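Local coordinates for ancylostoma secreted protein 1 (Necator americanus, PDB 3NT8) that is probably associated with the transition of infective hookworm larvae to parasitism, as a secreted protein built around two CAP domains, at residues R238-F241 and L242-N246; R249-A253 and R254-P258; Y336-G339 and P340-L344. One frame throughout, in Å; residues are numbered along the deposited sequence.

In the fold
All three contacts are local ones in the second CAP domain. Contact 1 occupies the first half of helix 235-253 and contact 2 the C-terminal end of that helix with the turn that follows it; their centres are about 16 Å apart, and they are joined through the helix itself. Contact 3 is a loop between helices 332-335 and 346-349. It lies about 14 Å from contact 2, centre to centre, with about 7 Å between nearest atoms, and about 24 Å from the centre of contact 1. It touches neither. Tyr-399 links contacts 2 and 3 indirectly: Val-252 packs on it, and its carbonyl oxygen receives a weak hydrogen bond from Asn-342.

Contact 1 (R238-F241 and L242-N246); sequences RDTF and LSVHN
His-245 reaches back one helical turn to the carbonyl oxygen of Phe-241, which takes two hydrogen bonds: ND1 of His-245 lies 2.7 Å from Phe-241 O, and the backbone N of His-245 lies 2.9 Å from that same O. The two donors come from opposite faces of the carbonyl plane. The imidazole bond is bent, with an N-H...O angle of 134°. With CG of His-245 beside its backbone N (chi1 -80°), the ring folds back along the helix far enough for ND1 to share the oxygen used by its own amide. Its CE1 then approaches CD1 of the Phe-241 ring at 4.2 Å.

Two residues earlier, Asp-239 O is also gripped twice, Ser-243 like His-245 turning its side chain to the i-4 carbonyl. Ser-243 OG donates to it over 2.7 Å, in the carbonyl plane, while Ser-243 N binds the same Asp-239 O at 3.0 Å from above that plane. The serine hydroxyl sits between its backbone N and carbonyl carbon (chi1 61°), which turns it toward the preceding turn. Between these doubled sites, Val-244 N bonds to Thr-240 O at 3.0 Å.

Further out, His-245 NE2 hydrogen-bonds to Tyr-387 OH, holding the ring at its far end as well. Arg-238 forms salt bridges with Glu-281 and Asp-235, and Thr-240 OG1 bonds to Asn-319. The Phe-241 ring packs against Leu-370, Cys-372 and Val-374 of strand 369-376 and against Ala-322 and Ser-326 of helix 318-330, where helix 235-253 meets the mixed sheet of the second CAP domain's alpha-beta-alpha sandwich.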
loop_
_atom_site.group_PDB
_atom_site.type_symbol
_atom_site.label_atom_id
_atom_site.label_comp_id
_atom_site.label_asym_id
_atom_site.label_seq_id
_atom_site.Cartn_x
_atom_site.Cartn_y
_atom_site.Cartn_z
ATOM N N ARG A 238 9.806 6.162 9.512
ATOM C CA ARG A 238 10.993 6.748 8.916
ATOM C C ARG A 238 11.688 5.700 8.078
ATOM O O ARG A 238 12.009 5.943 6.905
ATOM C CB ARG A 238 11.950 7.292 9.976
ATOM C CG ARG A 238 11.371 8.434 10.855
ATOM C CD ARG A 238 12.349 8.981 11.916
ATOM N NE ARG A 238 11.778 10.157 12.568
ATOM C CZ ARG A 238 11.381 10.216 13.837
ATOM N NH1 ARG A 238 11.512 9.162 14.636
ATOM N NH2 ARG A 238 10.851 11.334 14.315
ATOM N N ASP A 239 11.962 4.544 8.680
ATOM C CA ASP A 239 12.680 3.463 7.971
ATOM C C ASP A 239 11.879 2.904 6.785
ATOM O O ASP A 239 12.454 2.430 5.824
ATOM C CB ASP A 239 13.031 2.324 8.900
ATOM C CG ASP A 239 13.958 2.734 10.022
ATOM O OD1 ASP A 239 14.833 3.626 9.823
ATOM O OD2 ASP A 239 13.825 2.121 11.108
ATOM N N THR A 240 10.560 2.927 6.867
ATOM C CA THR A 240 9.793 2.579 5.725
ATOM C C THR A 240 10.058 3.512 4.532
ATOM O O THR A 240 10.454 3.050 3.452
ATOM C CB THR A 240 8.328 2.472 6.056
ATOM O OG1 THR A 240 8.188 1.499 7.089
ATOM C CG2 THR A 240 7.567 1.967 4.864
ATOM N N PHE A 241 9.862 4.814 4.713
ATOM C CA PHE A 241 10.145 5.769 3.630
ATOM C C PHE A 241 11.548 5.628 3.106
ATOM O O PHE A 241 11.733 5.660 1.882
ATOM C CB PHE A 241 9.934 7.222 4.056
ATOM C CG PHE A 241 8.478 7.677 4.060
ATOM C CD1 PHE A 241 7.775 7.817 2.872
ATOM C CD2 PHE A 241 7.848 8.042 5.249
ATOM C CE1 PHE A 241 6.426 8.266 2.849
ATOM C CE2 PHE A 241 6.509 8.486 5.247
ATOM C CZ PHE A 241 5.819 8.609 4.057
ATOM N N LEU A 242 12.528 5.489 4.015
ATOM C CA LEU A 242 13.920 5.571 3.669
ATOM C C LEU A 242 14.339 4.351 2.876
ATOM O O LEU A 242 15.019 4.505 1.859
ATOM C CB LEU A 242 14.802 5.828 4.901
ATOM C CG LEU A 242 16.304 6.036 4.704
ATOM C CD1 LEU A 242 16.601 7.303 3.947
ATOM C CD2 LEU A 242 17.094 6.009 6.050
ATOM N N SER A 243 13.927 3.161 3.334
ATOM C CA SER A 243 14.242 1.905 2.671
ATOM C C SER A 243 13.525 1.794 1.329
ATOM O O SER A 243 14.147 1.368 0.363
ATOM C CB SER A 243 13.885 0.691 3.521
ATOM O OG SER A 243 12.484 0.701 3.773
ATOM N N VAL A 244 12.233 2.142 1.279
ATOM C CA VAL A 244 11.504 2.121 0.003
ATOM C C VAL A 244 12.115 3.091 -1.013
ATOM O O VAL A 244 12.273 2.751 -2.183
ATOM C CB VAL A 244 9.985 2.337 0.152
ATOM C CG1 VAL A 244 9.314 2.332 -1.246
ATOM C CG2 VAL A 244 9.355 1.228 1.016
ATOM N N HIS A 245 12.515 4.273 -0.571
ATOM C CA HIS A 245 13.248 5.192 -1.462
ATOM C C HIS A 245 14.521 4.629 -1.991
ATOM O O HIS A 245 14.731 4.579 -3.224
ATOM C CB HIS A 245 13.485 6.561 -0.851
ATOM C CG HIS A 245 12.271 7.454 -0.938
ATOM N ND1 HIS A 245 11.077 7.170 -0.287
ATOM C CD2 HIS A 245 12.066 8.617 -1.605
ATOM C CE1 HIS A 245 10.198 8.119 -0.551
ATOM N NE2 HIS A 245 10.766 9.000 -1.360
ATOM N N ASN A 246 15.376 4.210 -1.078
ATOM C CA ASN A 246 16.689 3.712 -1.439
ATOM C C ASN A 246 16.708 2.484 -2.283
ATOM O O ASN A 246 17.570 2.383 -3.128
ATOM C CB ASN A 246 17.608 3.551 -0.220
ATOM C CG ASN A 246 18.311 4.868 0.145
ATOM O OD1 ASN A 246 18.718 5.571 -0.744
ATOM N ND2 ASN A 246 18.456 5.188 1.452
#

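Contact 2 (R249-A253 and R254-P258); sequences RSSVA and RGLEP
Backbone bonds between Ser-251, Val-252, Gly-255 and Leu-256 end helix 235-253 in a Schellman motif. Leu-256 N donates to Ser-251 O over 3.0 Å, and Gly-255 N makes a weaker bond of 3.3 Å to Val-252 O. Gly-255, at positive phi (81°), is the C' residue.

Among the side-chain bonds, Ser-251 OG donates to Glu-257 OE2 at 2.8 Å, using the anti lone pair of that oxygen. The glutamate chain bends at chi2 (-73°), bringing its carboxylate back to the helix. Arg-254, bent at chi3, folds over the last turn: its NH2 bonds to Ser-250 OG at 2.9 Å, near the guanidinium plane, and its NE makes a weak bond to Ser-250 O. Both Ser-250 OG and Arg-254 NE also bond to Glu-418 O.

One water bridges the turn, donating to Val-252 O and accepting from Glu-257 N at 2.9 Å.

Apolar contact is slight: CG2 of Val-252 meets CB of Glu-257 at 3.9 Å, the two side chains crossing at about a right angle.

Glu-257 OE1 bonds to Trp-330 NE1 at the end of helix 318-330, tying the turn to that helix, while backbone bonds join Ala-253 to Ala-268 and Glu-257 to Ala-265 in the loop leading to strand 275-276.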
loop_
_atom_site.group_PDB
_atom_site.type_symbol
_atom_site.label_atom_id
_atom_site.label_comp_id
_atom_site.label_asym_id
_atom_site.label_seq_id
_atom_site.Cartn_x
_atom_site.Cartn_y
_atom_site.Cartn_z
ATOM N N ARG A 249 15.873 3.614 -5.721
ATOM C CA ARG A 249 17.030 4.276 -6.326
ATOM C C ARG A 249 18.131 3.255 -6.671
ATOM O O ARG A 249 18.856 3.434 -7.657
ATOM C CB ARG A 249 17.596 5.305 -5.366
ATOM C CG ARG A 249 16.767 6.562 -5.315
ATOM C CD ARG A 249 17.085 7.429 -4.135
ATOM N NE ARG A 249 18.300 8.185 -4.354
ATOM C CZ ARG A 249 18.347 9.348 -4.984
ATOM N NH1 ARG A 249 17.215 9.907 -5.478
ATOM N NH2 ARG A 249 19.506 9.953 -5.158
ATOM N N SER A 250 18.283 2.222 -5.825
ATOM C CA SER A 250 19.246 1.157 -6.118
ATOM C C SER A 250 18.882 0.397 -7.398
ATOM O O SER A 250 19.741 0.147 -8.281
ATOM C CB SER A 250 19.369 0.186 -4.944
ATOM O OG SER A 250 20.240 -0.877 -5.282
ATOM N N SER A 251 17.599 0.031 -7.485
ATOM C CA SER A 251 17.074 -0.645 -8.621
ATOM C C SER A 251 17.227 0.150 -9.896
ATOM O O SER A 251 17.643 -0.407 -10.920
ATOM C CB SER A 251 15.639 -1.045 -8.418
ATOM O OG SER A 251 15.293 -1.925 -9.484
ATOM N N VAL A 252 16.869 1.436 -9.844
ATOM C CA VAL A 252 16.942 2.281 -11.026
ATOM C C VAL A 252 18.369 2.543 -11.473
ATOM O O VAL A 252 18.598 2.622 -12.680
ATOM C CB VAL A 252 16.120 3.601 -10.866
ATOM C CG1 VAL A 252 16.947 4.695 -10.317
ATOM C CG2 VAL A 252 15.487 4.031 -12.143
ATOM N N ALA A 253 19.319 2.673 -10.547
ATOM C CA ALA A 253 20.680 2.919 -10.932
ATOM C C ALA A 253 21.296 1.728 -11.662
ATOM O O ALA A 253 22.196 1.909 -12.436
ATOM C CB ALA A 253 21.523 3.294 -9.760
ATOM N N ARG A 254 20.811 0.534 -11.402
ATOM C CA ARG A 254 21.393 -0.685 -11.937
ATOM C C ARG A 254 20.681 -1.148 -13.192
ATOM O O ARG A 254 20.959 -2.207 -13.684
ATOM C CB ARG A 254 21.417 -1.788 -10.879
ATOM C CG ARG A 254 22.619 -1.635 -9.924
ATOM C CD ARG A 254 22.509 -2.615 -8.816
ATOM N NE ARG A 254 21.354 -2.445 -7.937
ATOM C CZ ARG A 254 20.421 -3.388 -7.755
ATOM N NH1 ARG A 254 20.523 -4.559 -8.379
ATOM N NH2 ARG A 254 19.426 -3.207 -6.883
ATOM N N GLY A 255 19.772 -0.321 -13.700
ATOM C CA GLY A 255 19.110 -0.578 -14.993
ATOM C C GLY A 255 17.977 -1.555 -14.878
ATOM O O GLY A 255 17.718 -2.323 -15.823
ATOM N N LEU A 256 17.357 -1.624 -13.689
ATOM C CA LEU A 256 16.368 -2.700 -13.496
ATOM C C LEU A 256 14.916 -2.255 -13.569
ATOM O O LEU A 256 14.026 -3.106 -13.632
ATOM C CB LEU A 256 16.664 -3.497 -12.215
ATOM C CG LEU A 256 18.036 -4.172 -12.246
ATOM C CD1 LEU A 256 18.246 -4.732 -10.810
ATOM C CD2 LEU A 256 18.212 -5.317 -13.274
ATOM N N GLU A 257 14.671 -0.931 -13.621
ATOM C CA GLU A 257 13.312 -0.422 -13.474
ATOM C C GLU A 257 12.640 -0.277 -14.877
ATOM O O GLU A 257 13.184 0.365 -15.746
ATOM C CB GLU A 257 13.240 0.858 -12.632
ATOM C CG GLU A 257 13.522 0.697 -11.160
ATOM C CD GLU A 257 12.403 0.017 -10.435
ATOM O OE1 GLU A 257 11.234 0.342 -10.683
ATOM O OE2 GLU A 257 12.717 -0.882 -9.645
ATOM N N PRO A 258 11.441 -0.849 -15.092
ATOM C CA PRO A 258 10.787 -0.688 -16.403
ATOM C C PRO A 258 10.293 0.722 -16.726
ATOM O O PRO A 258 9.867 1.461 -15.838
ATOM C CB PRO A 258 9.635 -1.677 -16.345
ATOM C CG PRO A 258 9.500 -2.045 -14.920
ATOM C CD PRO A 258 10.782 -1.851 -14.261
HETATM O O HOH W 1 16.418 1.302 -14.396
#

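Contact 3 (Y336-G339 and P340-L344); sequences YGVG and PSNVL
The carboxamide of Asn-342 turns its oxygen to the CG1 methyl of Val-338: OD1 of Asn-342 lies 3.9 Å from CG1 of Val-338. The same methyl comes closer still to the asparagine backbone, with Val-338 CG1 3.7 Å from Asn-342 CA, so the valine branch lies against the root of the side chain as well as its end. A chi1 of -151°, short of fully extended from the backbone N, swings the amide toward the valine although its CB points away. At the other end of the amide, ND2 gives a weak hydrogen bond to Tyr-399 O. The peptide carbonyl of Gly-339 is a second flat group, and its partner stands above it: Asn-342 N is 53° out of the carbonyl plane, 3.2 Å from Gly-339 O.

This bond closes a type I beta turn from Gly-339 to Asn-342 in a loop of the second CAP domain, with Pro-340 and Ser-341 at its corners. Asn-342 then adopts positive phi (61°), redirecting the chain as it leaves the turn. A water beside the turn donates to Val-343 O at 3.1 Å and accepts from Ser-341 OG at 3.0 Å; its 2.5 Å separation from Val-338 O is doubtfully short.

The incoming arm is held by Asp-259, whose carboxylate oxygens receive Val-338 N and Gly-339 N. Backbone bonds from Asn-342 to Ile-398 and from Leu-344 to Gly-395 and His-396 join the outgoing arm to a neighbouring loop. Val-338 packs on Tyr-359 and Leu-344 on Thr-360, both of helix 357-363, which lies beside this connection between helices 332-335 and 346-349.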
loop_
_atom_site.group_PDB
_atom_site.type_symbol
_atom_site.label_atom_id
_atom_site.label_comp_id
_atom_site.label_asym_id
_atom_site.label_seq_id
_atom_site.Cartn_x
_atom_site.Cartn_y
_atom_site.Cartn_z
ATOM N N TYR A 336 3.716 6.096 -17.147
ATOM C CA TYR A 336 3.738 7.165 -18.109
ATOM C C TYR A 336 5.034 7.269 -18.882
ATOM O O TYR A 336 5.004 7.426 -20.078
ATOM C CB TYR A 336 3.396 8.518 -17.425
ATOM C CG TYR A 336 2.096 8.499 -16.593
ATOM C CD1 TYR A 336 0.855 8.253 -17.186
ATOM C CD2 TYR A 336 2.112 8.765 -15.230
ATOM C CE1 TYR A 336 -0.367 8.255 -16.421
ATOM C CE2 TYR A 336 0.898 8.788 -14.446
ATOM C CZ TYR A 336 -0.335 8.524 -15.065
ATOM O OH TYR A 336 -1.540 8.535 -14.351
ATOM N N GLY A 337 6.157 7.208 -18.182
ATOM C CA GLY A 337 7.440 7.041 -18.800
ATOM C C GLY A 337 8.255 8.318 -18.832
ATOM O O GLY A 337 7.711 9.404 -18.735
ATOM N N VAL A 338 9.560 8.154 -19.020
ATOM C CA VAL A 338 10.515 9.253 -19.171
ATOM C C VAL A 338 11.254 9.186 -20.535
ATOM O O VAL A 338 11.355 10.191 -21.243
ATOM C CB VAL A 338 11.547 9.269 -18.040
ATOM C CG1 VAL A 338 12.679 10.226 -18.374
ATOM C CG2 VAL A 338 10.870 9.700 -16.692
ATOM N N GLY A 339 11.794 8.018 -20.870
ATOM C CA GLY A 339 12.523 7.820 -22.125
ATOM C C GLY A 339 14.038 7.732 -21.865
ATOM O O GLY A 339 14.461 7.992 -20.762
ATOM N N PRO A 340 14.835 7.336 -22.875
ATOM C CA PRO A 340 16.252 7.081 -22.741
ATOM C C PRO A 340 17.102 8.350 -22.549
ATOM O O PRO A 340 18.207 8.255 -22.042
ATOM C CB PRO A 340 16.606 6.379 -24.098
ATOM C CG PRO A 340 15.531 6.825 -25.028
ATOM C CD PRO A 340 14.331 6.859 -24.180
ATOM N N SER A 341 16.635 9.519 -22.973
ATOM C CA SER A 341 17.415 10.769 -22.717
ATOM C C SER A 341 17.382 11.079 -21.211
ATOM O O SER A 341 18.279 11.787 -20.685
ATOM C CB SER A 341 16.853 12.007 -23.490
ATOM O OG SER A 341 15.566 12.408 -23.029
ATOM N N ASN A 342 16.386 10.539 -20.502
ATOM C CA ASN A 342 16.273 10.801 -19.056
ATOM C C ASN A 342 16.077 12.271 -18.642
ATOM O O ASN A 342 16.273 12.638 -17.494
ATOM C CB ASN A 342 17.448 10.174 -18.328
ATOM C CG ASN A 342 17.121 9.765 -16.915
ATOM O OD1 ASN A 342 15.999 9.401 -16.600
ATOM N ND2 ASN A 342 18.113 9.837 -16.056
ATOM N N VAL A 343 15.652 13.119 -19.568
ATOM C CA VAL A 343 15.516 14.536 -19.286
ATOM C C VAL A 343 14.061 14.877 -18.872
ATOM O O VAL A 343 13.096 14.484 -19.544
ATOM C CB VAL A 343 15.886 15.408 -20.510
ATOM C CG1 VAL A 343 15.865 16.896 -20.112
ATOM C CG2 VAL A 343 17.265 15.046 -21.077
ATOM N N LEU A 344 13.923 15.660 -17.810
ATOM C CA LEU A 344 12.656 16.168 -17.417
ATOM C C LEU A 344 12.290 17.403 -18.231
ATOM O O LEU A 344 12.732 18.529 -17.897
ATOM C CB LEU A 344 12.628 16.451 -15.893
ATOM C CG LEU A 344 11.349 17.068 -15.333
ATOM C CD1 LEU A 344 10.144 16.114 -15.423
ATOM C CD2 LEU A 344 11.487 17.524 -13.895
HETATM O O HOH W 2 13.043 11.977 -21.430
#